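Local coordinates for protein SusD homolog (Bacteroides ovatus, PDB 4F53) that probably binds glycans, perhaps mucin O-glycans, as a SusD-like outer-membrane lipoprotein with a TPR-like helical scaffold, at residues 196-201 against 229-234; 223-228 against 350-355. All coordinates share one frame; numbering follows the deposited sequence. Where two conformers were deposited one is given.

Interaction 1. Residues 196-201 against 229-234; sequences FANSLK and VAAGVM
S199 accepts a hydrogen bond from the backbone of M234, and N198 reaches the turn just before it, so that helix 190-207 is tied to the exit of helix 221-231, the next helix of this SusD-type, TPR-like helical fold. The bond from M234 N to S199 OG spans 3.0 Å and is nearly straight (163°). With OG beside its own backbone N (chi1 -62°), S199 also bonds to K195 O one turn earlier, which would hold the hydroxyl's rotation. N198 contributes a weak bond, ND2 to G232 O at 3.2 Å, bent to 134°, while the A231 methyl lies against the end of the same amide, CB 3.6 Å from OD1, and V233 CG1 packs on N198 O. G232, with positive phi, is the first residue to depart from helical backbone angles, and a side chain there would collide with the carbonyl oxygen of A231, which by itself favours glycine. Farther out, V340 of helix 337-349 touches both S199 and V233. The F196 ring is positioned by edge-to-face contacts with W193 and F335. The selenomethionine M234, extended beyond CG, runs alongside F196 and sets its terminal methyl CE 3.6 Å from ring atom CD2.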
ATOM      1  N   PHE A 196       9.293   8.616 -12.004  1.00 29.04           N
ATOM      2  CA  PHE A 196       8.683   7.491 -11.278  1.00 27.19           C
ATOM      3  C   PHE A 196       9.792   6.575 -10.732  1.00 32.06           C
ATOM      4  O   PHE A 196       9.748   6.228  -9.552  1.00 32.15           O
ATOM      5  CB  PHE A 196       7.722   6.706 -12.220  1.00 28.05           C
ATOM      6  CG  PHE A 196       7.053   5.476 -11.638  1.00 26.23           C
ATOM      7  CD1 PHE A 196       7.738   4.267 -11.549  1.00 29.34           C
ATOM      8  CD2 PHE A 196       5.743   5.530 -11.184  1.00 25.92           C
ATOM      9  CE1 PHE A 196       7.121   3.135 -10.989  1.00 31.17           C
ATOM     10  CE2 PHE A 196       5.115   4.397 -10.653  1.00 29.07           C
ATOM     11  CZ  PHE A 196       5.800   3.204 -10.569  1.00 28.67           C
ATOM     12  N   ALA A 197      10.779   6.189 -11.602  1.00 29.74           N
ATOM     13  CA  ALA A 197      11.893   5.306 -11.252  1.00 28.70           C
ATOM     14  C   ALA A 197      12.758   5.907 -10.128  1.00 31.97           C
ATOM     15  O   ALA A 197      13.069   5.188  -9.175  1.00 32.33           O
ATOM     16  CB  ALA A 197      12.732   4.997 -12.474  1.00 29.89           C
ATOM     17  N   ASN A 198      13.083   7.214 -10.183  1.00 26.23           N
ATOM     18  CA  ASN A 198      13.843   7.848  -9.094  1.00 26.08           C
ATOM     19  C   ASN A 198      13.005   7.935  -7.806  1.00 30.06           C
ATOM     20  O   ASN A 198      13.543   7.805  -6.711  1.00 29.32           O
ATOM     21  CB  ASN A 198      14.329   9.234  -9.489  1.00 26.79           C
ATOM     22  CG  ASN A 198      15.542   9.187 -10.355  1.00 39.75           C
ATOM     23  OD1 ASN A 198      16.562   8.583  -9.995  1.00 37.37           O
ATOM     24  ND2 ASN A 198      15.450   9.812 -11.517  1.00 34.50           N
ATOM     25  N   SER A 199      11.677   8.124  -7.939  1.00 26.73           N
ATOM     26  CA  SER A 199      10.740   8.184  -6.807  1.00 24.47           C
ATOM     27  C   SER A 199      10.663   6.812  -6.132  1.00 29.72           C
ATOM     28  O   SER A 199      10.591   6.747  -4.908  1.00 28.86           O
ATOM     29  CB  SER A 199       9.371   8.633  -7.294  1.00 23.96           C
ATOM     30  OG  SER A 199       9.502   9.944  -7.828  1.00 29.14           O
ATOM     31  N   LEU A 200      10.733   5.709  -6.932  1.00 26.31           N
ATOM     32  CA  LEU A 200      10.737   4.339  -6.414  1.00 25.72           C
ATOM     33  C   LEU A 200      12.065   4.092  -5.654  1.00 29.08           C
ATOM     34  O   LEU A 200      12.087   3.456  -4.604  1.00 28.52           O
ATOM     35  CB  LEU A 200      10.576   3.338  -7.586  1.00 25.64           C
ATOM     36  CG  LEU A 200      10.594   1.838  -7.231  1.00 29.45           C
ATOM     37  CD1 LEU A 200       9.375   1.440  -6.374  1.00 27.33           C
ATOM     38  CD2 LEU A 200      10.654   0.986  -8.496  1.00 30.31           C
ATOM     39  N   LYS A 201      13.172   4.583  -6.215  1.00 26.48           N
ATOM     40  CA  LYS A 201      14.501   4.470  -5.620  1.00 26.83           C
ATOM     41  C   LYS A 201      14.493   5.124  -4.219  1.00 29.68           C
ATOM     42  O   LYS A 201      14.998   4.527  -3.280  1.00 30.20           O
ATOM     43  CB  LYS A 201      15.559   5.096  -6.552  1.00 28.18           C
ATOM     44  CG  LYS A 201      16.985   5.085  -5.983  1.00 29.50           C
ATOM     45  CD  LYS A 201      17.984   5.605  -7.032  1.00 30.97           C
ATOM     46  CE  LYS A 201      19.395   5.713  -6.516  1.00 29.66           C
ATOM     47  NZ  LYS A 201      20.307   6.256  -7.561  1.00 36.11           N
ATOM     48  N   VAL A 229      16.832  12.062  -5.493  1.00 28.06           N
ATOM     49  CA  VAL A 229      16.332  13.425  -5.407  1.00 27.53           C
ATOM     50  C   VAL A 229      17.145  14.329  -6.327  1.00 32.02           C
ATOM     51  O   VAL A 229      16.546  15.156  -7.024  1.00 31.74           O
ATOM     52  CB  VAL A 229      16.299  13.927  -3.931  1.00 30.54           C
ATOM     53  CG1 VAL A 229      16.083  15.441  -3.861  1.00 31.28           C
ATOM     54  CG2 VAL A 229      15.217  13.198  -3.151  1.00 28.42           C
ATOM     55  N   ALA A 230      18.485  14.128  -6.389  1.00 29.49           N
ATOM     56  CA  ALA A 230      19.363  14.923  -7.258  1.00 31.27           C
ATOM     57  C   ALA A 230      19.094  14.628  -8.733  1.00 38.38           C
ATOM     58  O   ALA A 230      19.190  15.538  -9.558  1.00 41.40           O
ATOM     59  CB  ALA A 230      20.838  14.673  -6.926  1.00 31.84           C
ATOM     60  N   ALA A 231      18.734  13.386  -9.072  1.00 33.70           N
ATOM     61  CA  ALA A 231      18.462  13.001 -10.465  1.00 33.57           C
ATOM     62  C   ALA A 231      17.087  13.514 -10.939  1.00 39.80           C
ATOM     63  O   ALA A 231      16.973  13.911 -12.096  1.00 41.21           O
ATOM     64  CB  ALA A 231      18.547  11.489 -10.624  1.00 33.28           C
ATOM     65  N   GLY A 232      16.074  13.503 -10.062  1.00 35.27           N
ATOM     66  CA  GLY A 232      14.743  13.975 -10.434  1.00 34.47           C
ATOM     67  C   GLY A 232      13.600  13.044 -10.083  1.00 35.14           C
ATOM     68  O   GLY A 232      13.360  12.052 -10.777  1.00 34.11           O
ATOM     69  N   VAL A 233      12.871  13.386  -9.003  1.00 29.44           N
ATOM     70  CA  VAL A 233      11.709  12.620  -8.537  1.00 28.04           C
ATOM     71  C   VAL A 233      10.423  13.370  -8.972  1.00 34.53           C
ATOM     72  O   VAL A 233      10.519  14.419  -9.610  1.00 36.42           O
ATOM     73  CB  VAL A 233      11.757  12.365  -6.985  1.00 27.82           C
ATOM     74  CG1 VAL A 233      12.883  11.404  -6.613  1.00 26.09           C
ATOM     75  CG2 VAL A 233      11.855  13.675  -6.182  1.00 26.75           C
HETATM   76  N   MSE A 234       9.236  12.834  -8.630  1.00 29.65           N
HETATM   77  CA  MSE A 234       7.948  13.495  -8.859  1.00 27.87           C
HETATM   78  C   MSE A 234       7.883  14.753  -7.992  1.00 36.70           C
HETATM   79  O   MSE A 234       8.155  14.654  -6.795  1.00 37.05           O
HETATM   80  CB  MSE A 234       6.788  12.563  -8.472  1.00 27.11           C
HETATM   81  CG  MSE A 234       6.641  11.353  -9.337  1.00 33.24           C
HETATM   82 SE   MSE A 234       5.300  10.229  -8.439  0.75 40.15          SE
HETATM   83  CE  MSE A 234       5.436   8.726  -9.588  1.00 35.85           C
TER

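Interaction 2. Residues 223-228 against 350-355; sequences QLAEEA and RNWNMG
The loop 350-355 passes helix 221-231 with its nearest backbone approach at E226 and N353, whose CA atoms are 5.8 Å apart, just after N351, with positive phi, has closed helix 337-349 as the C-prime residue of a Schellman motif. N353 N donates to E226 OE2 at 2.8 Å and 173°, meeting the oxygen on its anti side and 32° out of the carboxylate plane. Extended beyond CG, the E226 chain carries its carboxylate across the N353 side chain, the carboxylate and amide planes 78° apart. OE2 also accepts from Q222 NE2, so two donors grip this oxygen. A water donates to both E226 O and N353 O, 2.7 Å from each, tying the two backbones together. Were E226 replaced by an alanine, N353 N and Q222 NE2 would probably both lose this acceptor, and the loop would be held to the helix less firmly. Beside these polar links, A225 CB touches the W352 ring, 3.6 Å from CE3, in an oblique approach. The selenomethionine M354 is bent at chi2 and chi3, bringing CE back to the helix, 3.8 Å from A225 CB. Around the contact, L202 and A205 of helix 190-207 pack on A225, M206 of that helix meets W352, and R344 of helix 337-349 bonds to M354 O.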
ATOM      1  N   GLN A 223      22.639   7.703   0.732  1.00 29.94           N
ATOM      2  CA  GLN A 223      23.220   7.969  -0.584  0.50 30.62           C
ATOM      3  C   GLN A 223      22.238   7.682  -1.714  1.00 34.48           C
ATOM      4  O   GLN A 223      22.141   8.478  -2.641  1.00 34.40           O
ATOM      5  CB  GLN A 223      24.507   7.151  -0.789  0.50 32.70           C
ATOM      6  CG  GLN A 223      25.237   7.435  -2.108  0.50 41.79           C
ATOM      7  CD  GLN A 223      26.598   6.780  -2.198  0.50 68.45           C
ATOM      8  OE1 GLN A 223      27.180   6.316  -1.200  0.50 71.60           O
ATOM      9  NE2 GLN A 223      27.156   6.770  -3.400  0.50 50.32           N
ATOM     10  N   LEU A 224      21.528   6.547  -1.649  1.00 31.41           N
ATOM     11  CA  LEU A 224      20.550   6.164  -2.676  1.00 30.30           C
ATOM     12  C   LEU A 224      19.421   7.196  -2.733  1.00 32.40           C
ATOM     13  O   LEU A 224      19.033   7.623  -3.814  1.00 32.31           O
ATOM     14  CB  LEU A 224      19.995   4.749  -2.391  1.00 30.08           C
ATOM     15  CG  LEU A 224      21.026   3.595  -2.493  1.00 33.97           C
ATOM     16  CD1 LEU A 224      20.542   2.371  -1.756  1.00 33.40           C
ATOM     17  CD2 LEU A 224      21.358   3.268  -3.953  1.00 33.92           C
ATOM     18  N   ALA A 225      18.954   7.643  -1.561  1.00 29.00           N
ATOM     19  CA  ALA A 225      17.894   8.631  -1.414  1.00 27.73           C
ATOM     20  C   ALA A 225      18.338   9.996  -1.981  1.00 31.67           C
ATOM     21  O   ALA A 225      17.607  10.592  -2.771  1.00 31.29           O
ATOM     22  CB  ALA A 225      17.527   8.757   0.043  1.00 27.26           C
ATOM     23  N   GLU A 226      19.552  10.454  -1.614  1.00 29.95           N
ATOM     24  CA  GLU A 226      20.139  11.719  -2.093  1.00 30.09           C
ATOM     25  C   GLU A 226      20.342  11.712  -3.607  1.00 35.68           C
ATOM     26  O   GLU A 226      20.045  12.723  -4.253  1.00 37.17           O
ATOM     27  CB  GLU A 226      21.453  12.025  -1.383  1.00 31.28           C
ATOM     28  CG  GLU A 226      21.258  12.358   0.091  1.00 31.07           C
ATOM     29  CD  GLU A 226      22.510  12.632   0.899  1.00 41.37           C
ATOM     30  OE1 GLU A 226      23.635  12.407   0.393  1.00 41.95           O
ATOM     31  OE2 GLU A 226      22.361  13.138   2.034  1.00 36.98           O
ATOM     32  N   GLU A 227      20.791  10.574  -4.175  1.00 31.29           N
ATOM     33  CA  GLU A 227      20.992  10.424  -5.627  1.00 31.10           C
ATOM     34  C   GLU A 227      19.675  10.532  -6.385  1.00 33.10           C
ATOM     35  O   GLU A 227      19.621  11.182  -7.416  1.00 32.76           O
ATOM     36  CB  GLU A 227      21.635   9.065  -5.949  1.00 32.16           C
ATOM     37  CG  GLU A 227      23.138   9.003  -5.744  1.00 36.36           C
ATOM     38  CD  GLU A 227      23.767   7.645  -5.995  1.00 50.71           C
ATOM     39  OE1 GLU A 227      23.038   6.691  -6.349  1.00 42.83           O
ATOM     40  OE2 GLU A 227      25.005   7.544  -5.856  1.00 54.05           O
ATOM     41  N   ALA A 228      18.632   9.869  -5.883  1.00 30.40           N
ATOM     42  CA  ALA A 228      17.277   9.849  -6.472  1.00 29.83           C
ATOM     43  C   ALA A 228      16.700  11.283  -6.566  1.00 32.91           C
ATOM     44  O   ALA A 228      16.201  11.670  -7.611  1.00 33.82           O
ATOM     45  CB  ALA A 228      16.354   8.949  -5.641  1.00 27.78           C
ATOM     46  N   ARG A 350      15.833  12.964   8.843  1.00 22.99           N
ATOM     47  CA  ARG A 350      16.952  12.051   9.064  1.00 22.24           C
ATOM     48  C   ARG A 350      18.270  12.725   8.726  1.00 28.33           C
ATOM     49  O   ARG A 350      19.329  12.094   8.797  1.00 29.36           O
ATOM     50  CB  ARG A 350      16.777  10.752   8.255  1.00 22.10           C
ATOM     51  CG  ARG A 350      15.568   9.957   8.699  1.00 24.88           C
ATOM     52  CD  ARG A 350      15.505   8.566   8.079  1.00 28.25           C
ATOM     53  NE  ARG A 350      14.249   7.939   8.480  1.00 34.06           N
ATOM     54  CZ  ARG A 350      14.030   7.336   9.649  1.00 36.30           C
ATOM     55  NH1 ARG A 350      15.012   7.200  10.533  1.00 24.67           N
ATOM     56  NH2 ARG A 350      12.835   6.850   9.933  1.00 27.29           N
ATOM     57  N   ASN A 351      18.220  14.027   8.414  1.00 25.69           N
ATOM     58  CA  ASN A 351      19.385  14.844   8.118  1.00 26.46           C
ATOM     59  C   ASN A 351      20.071  14.399   6.782  1.00 31.16           C
ATOM     60  O   ASN A 351      21.295  14.465   6.624  1.00 31.09           O
ATOM     61  CB  ASN A 351      20.354  14.840   9.321  1.00 31.02           C
ATOM     62  CG  ASN A 351      21.508  15.795   9.213  1.00 44.17           C
ATOM     63  OD1 ASN A 351      21.368  16.915   8.740  1.00 36.16           O
ATOM     64  ND2 ASN A 351      22.660  15.371   9.672  1.00 35.29           N
ATOM     65  N   TRP A 352      19.256  14.017   5.805  1.00 27.52           N
ATOM     66  CA  TRP A 352      19.752  13.677   4.471  1.00 27.95           C
ATOM     67  C   TRP A 352      19.539  14.867   3.588  1.00 30.49           C
ATOM     68  O   TRP A 352      18.667  15.685   3.884  1.00 31.20           O
ATOM     69  CB  TRP A 352      19.030  12.445   3.906  1.00 26.49           C
ATOM     70  CG  TRP A 352      19.225  11.210   4.724  1.00 27.80           C
ATOM     71  CD1 TRP A 352      20.075  11.036   5.783  1.00 30.97           C
ATOM     72  CD2 TRP A 352      18.570   9.956   4.521  1.00 27.52           C
ATOM     73  NE1 TRP A 352      19.980   9.753   6.260  1.00 30.98           N
ATOM     74  CE2 TRP A 352      19.057   9.065   5.509  1.00 32.34           C
ATOM     75  CE3 TRP A 352      17.636   9.491   3.581  1.00 28.33           C
ATOM     76  CZ2 TRP A 352      18.641   7.730   5.582  1.00 31.25           C
ATOM     77  CZ3 TRP A 352      17.201   8.173   3.675  1.00 30.34           C
ATOM     78  CH2 TRP A 352      17.694   7.312   4.670  1.00 31.14           C
ATOM     79  N   ASN A 353      20.312  14.985   2.515  1.00 26.72           N
ATOM     80  CA  ASN A 353      20.191  16.134   1.610  1.00 27.39           C
ATOM     81  C   ASN A 353      19.018  15.905   0.616  1.00 32.80           C
ATOM     82  O   ASN A 353      19.195  15.347  -0.467  1.00 33.29           O
ATOM     83  CB  ASN A 353      21.529  16.407   0.901  1.00 24.28           C
ATOM     84  CG  ASN A 353      21.553  17.661   0.050  1.00 41.68           C
ATOM     85  OD1 ASN A 353      20.579  18.407  -0.059  1.00 36.49           O
ATOM     86  ND2 ASN A 353      22.653  17.885  -0.631  1.00 34.89           N
HETATM   87  N   MSE A 354      17.826  16.392   0.997  1.00 27.98           N
HETATM   88  CA  MSE A 354      16.580  16.232   0.230  1.00 25.33           C
HETATM   89  C   MSE A 354      16.206  17.463  -0.593  1.00 32.21           C
HETATM   90  O   MSE A 354      15.210  17.424  -1.308  1.00 33.95           O
HETATM   91  CB  MSE A 354      15.428  15.874   1.190  1.00 24.57           C
HETATM   92  CG  MSE A 354      15.663  14.546   1.901  1.00 28.70           C
HETATM   93 SE   MSE A 354      15.500  12.918   0.773  0.75 32.59          SE
HETATM   94  CE  MSE A 354      17.381  12.582   0.367  1.00 28.47           C
ATOM     95  N   GLY A 355      16.990  18.525  -0.478  1.00 30.00           N
ATOM     96  CA  GLY A 355      16.763  19.791  -1.158  1.00 31.21           C
ATOM     97  C   GLY A 355      15.830  20.748  -0.436  1.00 37.58           C
ATOM     98  O   GLY A 355      15.226  21.598  -1.081  1.00 40.21           O
TER
HETATM   99  O   HOH W   1      20.020  15.125  -3.025  1.00 28.78           O
HETATM  100  O   HOH W   2      24.365  14.988  -1.409  1.00 50.21           O

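In the fold
Helix 221-231 serves both contacts, whose centres lie 11 Å apart: interaction 1 uses its C-terminal end and exit, interaction 2 the turns just before. Interaction 1 is mostly buried and joins helices consecutive along the chain, through a serine-to-backbone bond and apolar packing. Interaction 2, only partly buried, brings in a loop more than 120 residues later and relies on a carboxylate and bridging water, with apolar contacts alongside. The two meet directly: K201 NZ forms a salt bridge with E227 OE1 at 3.0 Å, and V229 CG1 packs against M354 O. Helix 337-349 is common to both, packing on interaction 1 and leading into the loop of interaction 2.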